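Local coordinates for heme-binding protein A / AI-2 binding protein A (Helicobacter pylori SS1, PDB 6OFQ) that binds peptides such as STSA and probably delivers them, as the periplasmic type II substrate-binding protein DppA, to an ABC transporter, at residues T267-N272 and Y504-H509; K514-K517 and S522-R525; S381-K386 and M423-W428; D321-V326 and V498-P503. All coordinates share one frame; numbering follows the deposited sequence.

Contact 1 (T267-N272 and Y504-H509)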
loop_
_atom_site.group_PDB
_atom_site.type_symbol
_atom_site.label_atom_id
_atom_site.label_comp_id
_atom_site.label_asym_id
_atom_site.label_seq_id
_atom_site.Cartn_x
_atom_site.Cartn_y
_atom_site.Cartn_z
ATOM N N THR A 267 9.928 -10.996 -3.602
ATOM C CA THR A 267 9.978 -9.544 -3.704
ATOM C C THR A 267 11.224 -9.072 -2.971
ATOM O O THR A 267 11.830 -9.787 -2.137
ATOM C CB THR A 267 8.684 -8.908 -3.127
ATOM O OG1 THR A 267 8.530 -9.327 -1.760
ATOM C CG2 THR A 267 7.498 -9.314 -4.047
ATOM N N GLY A 268 11.564 -7.829 -3.302
ATOM C CA GLY A 268 12.593 -7.127 -2.524
ATOM C C GLY A 268 14.030 -7.563 -2.765
ATOM O O GLY A 268 14.793 -7.630 -1.788
ATOM N N PRO A 269 14.451 -7.868 -3.994
ATOM C CA PRO A 269 15.837 -8.313 -4.190
ATOM C C PRO A 269 16.833 -7.221 -3.788
ATOM O O PRO A 269 16.546 -6.016 -3.971
ATOM C CB PRO A 269 15.934 -8.589 -5.680
ATOM C CG PRO A 269 14.935 -7.642 -6.264
ATOM C CD PRO A 269 13.787 -7.629 -5.285
ATOM N N ASN A 270 18.042 -7.637 -3.414
ATOM C CA ASN A 270 19.131 -6.678 -3.460
ATOM C C ASN A 270 19.482 -6.354 -4.891
ATOM O O ASN A 270 19.736 -7.214 -5.730
ATOM C CB ASN A 270 20.377 -7.280 -2.839
ATOM C CG ASN A 270 20.324 -7.209 -1.351
ATOM O OD1 ASN A 270 19.785 -6.253 -0.739
ATOM N ND2 ASN A 270 20.835 -8.277 -0.739
ATOM N N LEU A 271 19.355 -5.076 -5.223
ATOM C CA LEU A 271 19.497 -4.722 -6.588
ATOM C C LEU A 271 20.897 -4.904 -7.228
ATOM O O LEU A 271 20.986 -5.142 -8.440
ATOM C CB LEU A 271 18.965 -3.298 -6.817
ATOM C CG LEU A 271 17.459 -3.254 -6.502
ATOM C CD1 LEU A 271 17.045 -1.863 -6.116
ATOM C CD2 LEU A 271 16.743 -3.802 -7.727
ATOM N N ASN A 272 21.896 -4.976 -6.373
ATOM C CA ASN A 272 23.185 -5.407 -6.925
ATOM C C ASN A 272 23.319 -6.899 -7.130
ATOM O O ASN A 272 24.384 -7.316 -7.585
ATOM C CB ASN A 272 24.322 -4.853 -6.091
ATOM C CG ASN A 272 24.430 -5.472 -4.745
ATOM O OD1 ASN A 272 23.625 -6.295 -4.330
ATOM N ND2 ASN A 272 25.411 -4.985 -3.990
ATOM N N TYR A 504 11.830 0.857 -9.904
ATOM C CA TYR A 504 11.233 -0.097 -10.811
ATOM C C TYR A 504 10.728 -1.298 -9.996
ATOM O O TYR A 504 11.257 -1.579 -8.906
ATOM C CB TYR A 504 12.325 -0.634 -11.747
ATOM C CG TYR A 504 12.918 0.353 -12.688
ATOM C CD1 TYR A 504 12.369 1.572 -12.960
ATOM C CD2 TYR A 504 14.081 0.002 -13.352
ATOM C CE1 TYR A 504 12.976 2.458 -13.849
ATOM C CE2 TYR A 504 14.694 0.847 -14.241
ATOM C CZ TYR A 504 14.170 2.070 -14.450
ATOM O OH TYR A 504 14.796 2.930 -15.354
ATOM N N SER A 505 9.683 -1.955 -10.464
ATOM C CA SER A 505 9.251 -3.213 -9.841
ATOM C C SER A 505 10.189 -4.288 -10.404
ATOM O O SER A 505 10.176 -4.507 -11.620
ATOM C CB SER A 505 7.815 -3.624 -10.186
ATOM O OG SER A 505 7.544 -4.810 -9.475
ATOM N N VAL A 506 10.873 -5.023 -9.532
ATOM C CA VAL A 506 11.902 -5.980 -9.919
ATOM C C VAL A 506 11.666 -7.293 -9.179
ATOM O O VAL A 506 11.774 -7.296 -7.937
ATOM C CB VAL A 506 13.331 -5.478 -9.682
ATOM C CG1 VAL A 506 14.357 -6.521 -10.160
ATOM C CG2 VAL A 506 13.534 -4.159 -10.393
ATOM N N VAL A 507 11.197 -8.329 -9.888
ATOM C CA VAL A 507 10.693 -9.551 -9.228
ATOM C C VAL A 507 11.343 -10.780 -9.826
ATOM O O VAL A 507 10.960 -11.262 -10.880
ATOM C CB VAL A 507 9.153 -9.653 -9.300
ATOM C CG1 VAL A 507 8.741 -11.023 -8.717
ATOM C CG2 VAL A 507 8.479 -8.558 -8.530
ATOM N N PRO A 508 12.371 -11.312 -9.121
ATOM C CA PRO A 508 12.954 -12.579 -9.591
ATOM C C PRO A 508 12.115 -13.812 -9.285
ATOM O O PRO A 508 11.435 -13.872 -8.247
ATOM C CB PRO A 508 14.227 -12.671 -8.729
ATOM C CG PRO A 508 14.458 -11.311 -8.145
ATOM C CD PRO A 508 13.070 -10.744 -7.965
ATOM N N HIS A 509 12.046 -14.731 -10.241
ATOM C CA HIS A 509 11.324 -15.960 -10.021
ATOM C C HIS A 509 11.868 -17.059 -10.883
ATOM O O HIS A 509 12.627 -16.833 -11.812
ATOM C CB HIS A 509 9.820 -15.770 -10.253
ATOM C CG HIS A 509 9.483 -15.292 -11.616
ATOM N ND1 HIS A 509 9.260 -16.119 -12.695
ATOM C CD2 HIS A 509 9.384 -14.035 -12.101
ATOM C CE1 HIS A 509 8.965 -15.404 -13.762
ATOM N NE2 HIS A 509 9.066 -14.135 -13.430
HETATM O O HOH W 1 10.307 -6.809 -5.658
#
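Pro269 lies over Val506 and Pro508, and Leu271 adds a second touch to Val506, so that loop 267-272 rests on strand 497-510 of a mixed sheet of this type II periplasmic binding protein. Proline, valine and leucine carbons meet, with one backbone oxygen, Val506 O, as the closest neighbour of Pro269, 3.3 Å from Pro269 CD. CB of Pro269 meets CG of Pro508 at 4.0 Å, the two rings set at a slant to each other. Val506 serves two neighbours with its two methyls: CG1, anti to the backbone N (chi1 -178°), lies 4.1 Å from Pro269 CG, whereas CG2 reaches CD2 of Leu271 at 4.2 Å. No direct hydrogen bond joins the segments. The polar link across the contact is a single water, which accepts from Gly268 N at 2.9 Å and donates to Val506 O at 2.8 Å. Within the sheet, strand 497-510 pairs with strand 283-288 through Ser505 and Val507, and the side chains of Val506 and Pro508 both touch Val285. Further out, helix 251-259 holds the loop by two donors: Gly268 O accepts from Ser251 OG, while Thr267 O accepts from Arg254 NH1.

Contact 2 (K514-K517 and S522-R525); sequences KGYK and SVNR
Lys517 and Val523 have the nearest CA atoms, 6.4 Å apart, where a type I beta turn from Ser522 to Arg525 meets the irregular chain 514-517. Packing here is carbonyl against aliphatic carbon: Lys517 O stands 3.5 Å from CB of Val523. The Tyr516 ring reaches across to the turn because its CG is anti to the backbone N (chi1 -177°), and Tyr516 OH donates to Asn524 OD1 at 2.6 Å. This acceptor sits at the ring edge, in the ring plane; the C=O...donor angle is 148° and the hydroxyl is tilted somewhat out of the amide plane. CE1 of Tyr516 comes within 3.4 Å of Val523 O, and Val523 CG2 lies 3.7 Å from Tyr516 OH. From Gly515 on, both segments belong to the connection from strand 513-514 to strand 530-531, and Tyr70 OH joins them from outside by hydrogen bonds to Lys517 N and Val523 O. A side chain bridges the turn: Arg525 NE donates to Ser522 O at 2.9 Å, nearly straight at 171° and on a carbonyl lone pair, with a weak second bond from NH2. Arg525 NH1 bonds further to Phe68 O.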
loop_
_atom_site.group_PDB
_atom_site.type_symbol
_atom_site.label_atom_id
_atom_site.label_comp_id
_atom_site.label_asym_id
_atom_site.label_seq_id
_atom_site.Cartn_x
_atom_site.Cartn_y
_atom_site.Cartn_z
ATOM N N LYS A 514 4.616 -18.905 -13.962
ATOM C CA LYS A 514 3.981 -18.101 -14.999
ATOM C C LYS A 514 2.763 -17.402 -14.445
ATOM O O LYS A 514 2.199 -17.817 -13.430
ATOM C CB LYS A 514 3.434 -19.011 -16.087
ATOM C CG LYS A 514 4.465 -19.896 -16.760
ATOM C CD LYS A 514 5.556 -19.090 -17.390
ATOM C CE LYS A 514 6.516 -20.051 -18.086
ATOM N NZ LYS A 514 7.393 -19.229 -18.954
ATOM N N GLY A 515 2.381 -16.311 -15.129
ATOM C CA GLY A 515 1.131 -15.660 -14.794
ATOM C C GLY A 515 1.235 -14.527 -13.802
ATOM O O GLY A 515 0.241 -13.784 -13.642
ATOM N N TYR A 516 2.328 -14.462 -13.067
ATOM C CA TYR A 516 2.502 -13.335 -12.162
ATOM C C TYR A 516 2.704 -12.079 -13.005
ATOM O O TYR A 516 3.396 -12.136 -14.019
ATOM C CB TYR A 516 3.697 -13.559 -11.253
ATOM C CG TYR A 516 3.932 -12.477 -10.215
ATOM C CD1 TYR A 516 3.224 -12.494 -9.016
ATOM C CD2 TYR A 516 4.788 -11.421 -10.453
ATOM C CE1 TYR A 516 3.459 -11.562 -8.031
ATOM C CE2 TYR A 516 5.028 -10.474 -9.478
ATOM C CZ TYR A 516 4.308 -10.521 -8.307
ATOM O OH TYR A 516 4.506 -9.561 -7.309
ATOM N N LYS A 517 2.209 -10.962 -12.496
ATOM C CA LYS A 517 2.359 -9.686 -13.225
ATOM C C LYS A 517 2.852 -8.637 -12.239
ATOM O O LYS A 517 2.308 -8.463 -11.162
ATOM C CB LYS A 517 1.047 -9.314 -13.912
ATOM C CG LYS A 517 0.813 -10.104 -15.193
ATOM C CD LYS A 517 -0.458 -9.801 -15.935
ATOM C CE LYS A 517 -0.523 -10.575 -17.240
ATOM N NZ LYS A 517 0.032 -11.943 -17.286
ATOM N N SER A 522 -2.670 -4.310 -6.723
ATOM C CA SER A 522 -2.886 -5.565 -6.005
ATOM C C SER A 522 -2.175 -6.722 -6.720
ATOM O O SER A 522 -2.774 -7.720 -7.162
ATOM C CB SER A 522 -4.378 -5.852 -5.768
ATOM O OG SER A 522 -4.503 -6.965 -4.867
ATOM N N VAL A 523 -0.867 -6.566 -6.869
ATOM C CA VAL A 523 -0.109 -7.497 -7.689
ATOM C C VAL A 523 0.150 -8.876 -7.097
ATOM O O VAL A 523 0.543 -9.792 -7.799
ATOM C CB VAL A 523 1.242 -6.877 -8.173
ATOM C CG1 VAL A 523 1.008 -5.544 -8.856
ATOM C CG2 VAL A 523 2.193 -6.704 -6.996
ATOM N N ASN A 524 0.028 -8.962 -5.771
ATOM C CA ASN A 524 0.311 -10.207 -5.048
ATOM C C ASN A 524 -0.874 -11.076 -4.779
ATOM O O ASN A 524 -0.879 -11.876 -3.846
ATOM C CB ASN A 524 1.136 -9.926 -3.795
ATOM C CG ASN A 524 2.495 -9.344 -4.162
ATOM O OD1 ASN A 524 3.186 -9.853 -5.037
ATOM N ND2 ASN A 524 2.845 -8.212 -3.549
ATOM N N ARG A 525 -1.898 -10.936 -5.616
ATOM C CA ARG A 525 -2.947 -11.947 -5.748
ATOM C C ARG A 525 -2.385 -13.060 -6.624
ATOM O O ARG A 525 -1.749 -12.788 -7.663
ATOM C CB ARG A 525 -4.158 -11.336 -6.439
ATOM C CG ARG A 525 -4.887 -10.391 -5.505
ATOM C CD ARG A 525 -5.999 -9.641 -6.207
ATOM N NE ARG A 525 -5.464 -8.737 -7.221
ATOM C CZ ARG A 525 -6.159 -8.258 -8.211
ATOM N NH1 ARG A 525 -7.404 -8.628 -8.417
ATOM N NH2 ARG A 525 -5.583 -7.369 -9.008
#

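Contact 3 (S381-K386 and M423-W428)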
loop_
_atom_site.group_PDB
_atom_site.type_symbol
_atom_site.label_atom_id
_atom_site.label_comp_id
_atom_site.label_asym_id
_atom_site.label_seq_id
_atom_site.Cartn_x
_atom_site.Cartn_y
_atom_site.Cartn_z
ATOM N N SER A 381 14.895 -2.610 9.351
ATOM C CA SER A 381 15.944 -3.636 9.346
ATOM C C SER A 381 16.126 -4.293 7.975
ATOM O O SER A 381 17.227 -4.743 7.656
ATOM C CB SER A 381 15.637 -4.720 10.388
ATOM O OG SER A 381 14.379 -5.268 10.117
ATOM N N THR A 382 15.098 -4.349 7.153
ATOM C CA THR A 382 15.208 -5.095 5.912
ATOM C C THR A 382 15.593 -4.201 4.741
ATOM O O THR A 382 15.972 -4.745 3.711
ATOM C CB THR A 382 13.922 -5.866 5.609
ATOM O OG1 THR A 382 12.811 -4.969 5.637
ATOM C CG2 THR A 382 13.764 -6.988 6.651
ATOM N N ARG A 383 15.518 -2.880 4.861
ATOM C CA ARG A 383 15.993 -1.975 3.804
ATOM C C ARG A 383 17.486 -2.215 3.642
ATOM O O ARG A 383 18.145 -2.587 4.598
ATOM C CB ARG A 383 15.866 -0.506 4.237
ATOM C CG ARG A 383 14.511 0.111 3.947
ATOM C CD ARG A 383 14.577 1.614 4.227
ATOM N NE ARG A 383 15.322 2.203 3.123
ATOM C CZ ARG A 383 14.743 2.518 1.965
ATOM N NH1 ARG A 383 13.423 2.388 1.803
ATOM N NH2 ARG A 383 15.507 2.964 0.984
ATOM N N ASN A 384 18.063 -1.806 2.526
ATOM C CA ASN A 384 19.520 -1.825 2.425
ATOM C C ASN A 384 20.116 -0.835 3.421
ATOM O O ASN A 384 19.743 0.324 3.315
ATOM C CB ASN A 384 19.822 -1.396 1.004
ATOM C CG ASN A 384 21.268 -1.563 0.608
ATOM O OD1 ASN A 384 22.170 -1.553 1.425
ATOM N ND2 ASN A 384 21.471 -1.746 -0.691
ATOM N N PRO A 385 21.052 -1.207 4.309
ATOM C CA PRO A 385 21.628 -0.314 5.298
ATOM C C PRO A 385 22.360 0.885 4.664
ATOM O O PRO A 385 22.481 1.908 5.322
ATOM C CB PRO A 385 22.514 -1.171 6.200
ATOM C CG PRO A 385 22.577 -2.492 5.537
ATOM C CD PRO A 385 21.460 -2.601 4.548
ATOM N N LYS A 386 22.776 0.732 3.418
ATOM C CA LYS A 386 23.434 1.774 2.644
ATOM C C LYS A 386 22.630 3.054 2.557
ATOM O O LYS A 386 23.189 4.147 2.455
ATOM C CB LYS A 386 23.847 1.306 1.234
ATOM C CG LYS A 386 25.087 0.425 1.223
ATOM C CD LYS A 386 25.684 0.178 -0.163
ATOM C CE LYS A 386 24.699 -0.538 -1.081
ATOM N NZ LYS A 386 25.200 -1.836 -1.612
ATOM N N MET A 423 13.235 12.401 10.807
ATOM C CA MET A 423 13.298 11.932 9.420
ATOM C C MET A 423 13.059 10.412 9.377
ATOM O O MET A 423 13.436 9.674 10.309
ATOM C CB MET A 423 14.674 12.241 8.842
ATOM C CG MET A 423 15.094 13.685 9.028
ATOM S SD MET A 423 16.563 14.162 8.107
ATOM C CE MET A 423 17.672 12.904 8.628
ATOM N N ALA A 424 12.478 9.913 8.290
ATOM C CA ALA A 424 12.276 8.467 8.179
ATOM C C ALA A 424 12.102 8.145 6.688
ATOM O O ALA A 424 11.530 8.958 5.959
ATOM C CB ALA A 424 11.017 8.082 8.935
ATOM N N PHE A 425 12.574 6.994 6.272
ATOM C CA PHE A 425 12.207 6.521 4.933
ATOM C C PHE A 425 10.717 6.197 4.853
ATOM O O PHE A 425 10.141 5.682 5.816
ATOM C CB PHE A 425 13.045 5.302 4.563
ATOM C CG PHE A 425 14.496 5.585 4.319
ATOM C CD1 PHE A 425 14.944 6.197 3.187
ATOM C CD2 PHE A 425 15.414 5.343 5.284
ATOM C CE1 PHE A 425 16.283 6.411 2.931
ATOM C CE2 PHE A 425 16.757 5.580 5.081
ATOM C CZ PHE A 425 17.178 6.148 3.924
ATOM N N ALA A 426 10.139 6.505 3.690
ATOM C CA ALA A 426 8.731 6.238 3.501
ATOM C C ALA A 426 8.599 5.698 2.086
ATOM O O ALA A 426 9.392 6.022 1.188
ATOM C CB ALA A 426 7.954 7.543 3.579
ATOM N N GLY A 427 7.584 4.912 1.824
ATOM C CA GLY A 427 7.297 4.414 0.484
ATOM C C GLY A 427 5.814 4.117 0.391
ATOM O O GLY A 427 5.101 3.759 1.344
ATOM N N TRP A 428 5.374 4.113 -0.860
ATOM C CA TRP A 428 3.983 3.819 -1.192
ATOM C C TRP A 428 3.870 3.137 -2.541
ATOM O O TRP A 428 4.550 3.517 -3.532
ATOM C CB TRP A 428 3.165 5.094 -1.294
ATOM C CG TRP A 428 1.678 4.954 -1.329
ATOM C CD1 TRP A 428 0.844 5.204 -2.394
ATOM C CD2 TRP A 428 0.842 4.689 -0.216
ATOM N NE1 TRP A 428 -0.460 5.111 -1.999
ATOM C CE2 TRP A 428 -0.486 4.787 -0.659
ATOM C CE3 TRP A 428 1.093 4.344 1.124
ATOM C CZ2 TRP A 428 -1.557 4.537 0.172
ATOM C CZ3 TRP A 428 0.022 4.140 1.940
ATOM C CH2 TRP A 428 -1.283 4.271 1.476
#
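Arg383 spreads its guanidinium flat on the ring of Phe425, a cation-pi stack with the planes only 4° apart and the group centres separated by 4.1 Å. The overlap is offset: CZ lies 24° off the ring normal, and the shortest approach, 3.7 Å, runs from Arg383 NE to Phe425 CG near the ring's rim. Around this point the fit is close. NH2 of Arg383 reaches CE1 of Phe425 at 4.0 Å, and NH1 lies at the same distance from Phe425 CB, at the root of the side chain. A bend at chi3 (75°) turns the end of the arginine so that it presents a face to the ring. Away from the stack the contact is loose. Phe425 is buried and Arg383 only partly so, while Pro385 and Lys386 are exposed to solvent and meet nothing of strand 423-428. Asn384 instead serves its own segment: OD1 accepts from Lys386 N at 3.1 Å, a capping bond where the chain enters helix 386-396, with the donor above the carbonyl plane. The loop is the strand-to-helix link of a beta-alpha-beta unit made of strand 373-380, helix 386-396 and strand 400-407. Phe425 packs against the first strand and the helix of this unit, touching Ile377 and Thr379, and Ala388 and Ile391, on a strand that pairs with 292-298 and 373-380.

Contact 4 (D321-V326 and V498-P503)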
loop_
_atom_site.group_PDB
_atom_site.type_symbol
_atom_site.label_atom_id
_atom_site.label_comp_id
_atom_site.label_asym_id
_atom_site.label_seq_id
_atom_site.Cartn_x
_atom_site.Cartn_y
_atom_site.Cartn_z
ATOM N N ASP A 321 20.703 11.496 -8.094
ATOM C CA ASP A 321 21.268 10.679 -9.180
ATOM C C ASP A 321 22.281 9.640 -8.618
ATOM O O ASP A 321 22.302 8.457 -8.964
ATOM C CB ASP A 321 21.935 11.503 -10.272
ATOM C CG ASP A 321 20.966 12.327 -11.082
ATOM O OD1 ASP A 321 19.796 11.957 -11.284
ATOM O OD2 ASP A 321 21.413 13.340 -11.652
ATOM N N ASP A 322 23.123 10.071 -7.692
ATOM C CA ASP A 322 24.085 9.176 -7.040
ATOM C C ASP A 322 23.415 8.151 -6.145
ATOM O O ASP A 322 23.752 6.969 -6.089
ATOM C CB ASP A 322 25.076 10.025 -6.253
ATOM C CG ASP A 322 26.291 9.251 -5.834
ATOM O OD1 ASP A 322 26.902 8.675 -6.759
ATOM O OD2 ASP A 322 26.686 9.348 -4.664
ATOM N N TYR A 323 22.378 8.597 -5.426
ATOM C CA TYR A 323 21.600 7.688 -4.618
ATOM C C TYR A 323 20.996 6.552 -5.445
ATOM O O TYR A 323 21.031 5.381 -5.002
ATOM C CB TYR A 323 20.528 8.488 -3.866
ATOM C CG TYR A 323 19.660 7.710 -2.900
ATOM C CD1 TYR A 323 20.018 7.544 -1.608
ATOM C CD2 TYR A 323 18.437 7.202 -3.255
ATOM C CE1 TYR A 323 19.272 6.798 -0.725
ATOM C CE2 TYR A 323 17.638 6.543 -2.355
ATOM C CZ TYR A 323 18.041 6.325 -1.082
ATOM O OH TYR A 323 17.252 5.601 -0.211
ATOM N N ILE A 324 20.408 6.865 -6.574
ATOM C CA ILE A 324 19.872 5.865 -7.446
ATOM C C ILE A 324 20.928 4.857 -7.928
ATOM O O ILE A 324 20.644 3.674 -7.980
ATOM C CB ILE A 324 19.010 6.492 -8.535
ATOM C CG1 ILE A 324 17.748 7.033 -7.811
ATOM C CG2 ILE A 324 18.747 5.564 -9.724
ATOM C CD1 ILE A 324 16.943 7.892 -8.756
ATOM N N LYS A 325 22.102 5.364 -8.282
ATOM C CA LYS A 325 23.210 4.446 -8.590
ATOM C C LYS A 325 23.625 3.527 -7.456
ATOM O O LYS A 325 23.706 2.312 -7.656
ATOM C CB LYS A 325 24.388 5.303 -9.072
ATOM C CG LYS A 325 24.135 5.911 -10.427
ATOM C CD LYS A 325 25.250 6.738 -11.057
ATOM C CE LYS A 325 24.699 7.326 -12.355
ATOM N NZ LYS A 325 25.716 7.931 -13.261
ATOM N N VAL A 326 23.836 4.071 -6.254
ATOM C CA VAL A 326 24.245 3.304 -5.088
ATOM C C VAL A 326 23.234 2.367 -4.495
ATOM O O VAL A 326 23.548 1.233 -4.114
ATOM C CB VAL A 326 24.705 4.231 -3.936
ATOM C CG1 VAL A 326 25.067 3.456 -2.671
ATOM C CG2 VAL A 326 25.919 4.959 -4.454
ATOM N N VAL A 498 11.858 14.862 1.245
ATOM C CA VAL A 498 12.847 14.767 0.195
ATOM C C VAL A 498 12.405 13.644 -0.761
ATOM O O VAL A 498 12.495 12.451 -0.409
ATOM C CB VAL A 498 14.230 14.420 0.702
ATOM C CG1 VAL A 498 15.189 14.479 -0.447
ATOM C CG2 VAL A 498 14.693 15.346 1.823
ATOM N N PRO A 499 11.973 13.951 -1.976
ATOM C CA PRO A 499 11.679 12.895 -2.971
ATOM C C PRO A 499 12.960 12.143 -3.323
ATOM O O PRO A 499 14.022 12.767 -3.503
ATOM C CB PRO A 499 11.152 13.640 -4.182
ATOM C CG PRO A 499 11.446 15.049 -3.967
ATOM C CD PRO A 499 11.725 15.301 -2.533
ATOM N N LEU A 500 12.896 10.810 -3.387
ATOM C CA LEU A 500 14.127 10.062 -3.746
ATOM C C LEU A 500 13.890 9.356 -5.089
ATOM O O LEU A 500 14.450 9.753 -6.135
ATOM C CB LEU A 500 14.490 9.081 -2.632
ATOM C CG LEU A 500 14.922 9.743 -1.330
ATOM C CD1 LEU A 500 15.023 8.679 -0.293
ATOM C CD2 LEU A 500 16.244 10.461 -1.508
ATOM N N ALA A 501 13.036 8.335 -5.128
ATOM C CA ALA A 501 12.957 7.519 -6.348
ATOM C C ALA A 501 11.573 6.983 -6.616
ATOM O O ALA A 501 10.758 6.785 -5.723
ATOM C CB ALA A 501 13.881 6.327 -6.209
ATOM N N TYR A 502 11.294 6.703 -7.896
ATOM C CA TYR A 502 10.269 5.783 -8.350
ATOM C C TYR A 502 11.000 4.467 -8.617
ATOM O O TYR A 502 11.514 4.333 -9.744
ATOM C CB TYR A 502 9.553 6.294 -9.599
ATOM C CG TYR A 502 9.002 7.682 -9.446
ATOM C CD1 TYR A 502 8.139 7.998 -8.400
ATOM C CD2 TYR A 502 9.378 8.684 -10.330
ATOM C CE1 TYR A 502 7.680 9.302 -8.293
ATOM C CE2 TYR A 502 8.957 10.002 -10.211
ATOM C CZ TYR A 502 8.114 10.311 -9.149
ATOM O OH TYR A 502 7.756 11.613 -9.009
ATOM N N PRO A 503 11.018 3.514 -7.678
ATOM C CA PRO A 503 11.769 2.300 -7.989
ATOM C C PRO A 503 11.066 1.490 -9.046
ATOM O O PRO A 503 9.827 1.446 -9.085
ATOM C CB PRO A 503 11.763 1.523 -6.668
ATOM C CG PRO A 503 11.481 2.561 -5.623
ATOM C CD PRO A 503 10.556 3.574 -6.278
#
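A classic beta bulge in strand 497-510, where Leu500 and Ala501 both face Ser294, turns two successive side chains toward helix 320-328, and Tyr323 and Ile324 pack on them. The axes of helix 321-326 and strand 498-503 approach to 8.5 Å, with their N-to-C directions 42° apart. CA atoms are closest between Ile324 and Ala501, at 7.2 Å. Tyr323 and Leu500 make the broader half of the contact. With its CG anti to the backbone N (chi1 -177°), the tyrosine lays its ring across the leucine at a slant: Leu500 CD2 lies over one face, 4.2 Å above the plane and toward the rim, while Leu500 CD1 is 3.8 Å from Tyr323 OH. The other half is slimmer, with Ile324 CG1 touching Ala501 CB at 4.2 Å and Ile324 CD1 passing 4.1 Å from Leu500 O. No hydrogen bond crosses, and the four touching residues are buried; the contact is mainly apolar, with Tyr323 OH and Leu500 O as its polar atoms. Tyr502, next along the strand, points away from the helix, and its hydroxyl bonds to Val336 N and Asn337 O. Around the contact, Tyr323 meets Phe390 of helix 386-396 edge to face, Ala501 and Pro503 touch Tyr328 of the same helix 320-328, and strand 292-298 pairs along the bulged strand through Ser294 and Leu296.

Contacts 3 and 4 are the nearest pair, with centres 12 Å apart and direct packing: Phe425 CE1 lies 4.1 Å from Leu500 CD1, and Arg383 NH2 3.4 Å from Tyr323 OH, which joins the cation-pi stack to the helix-on-bulge contact. Contact 1 uses the same strand, 497-510, immediately beyond contact 4, though their centres are 16 Å apart. It also meets contact 3 where Asn272 ND2 comes 4.0 Å from Lys386 NZ. Elsewhere, Val507 CG1 packs at 3.8 Å on Tyr516 CE2, linking contact 1 to contact 2. Contact 2 stays about 11 Å, nearest atoms, from contacts 3 and 4, while contacts 1, 3 and 4 all reach one mixed sheet.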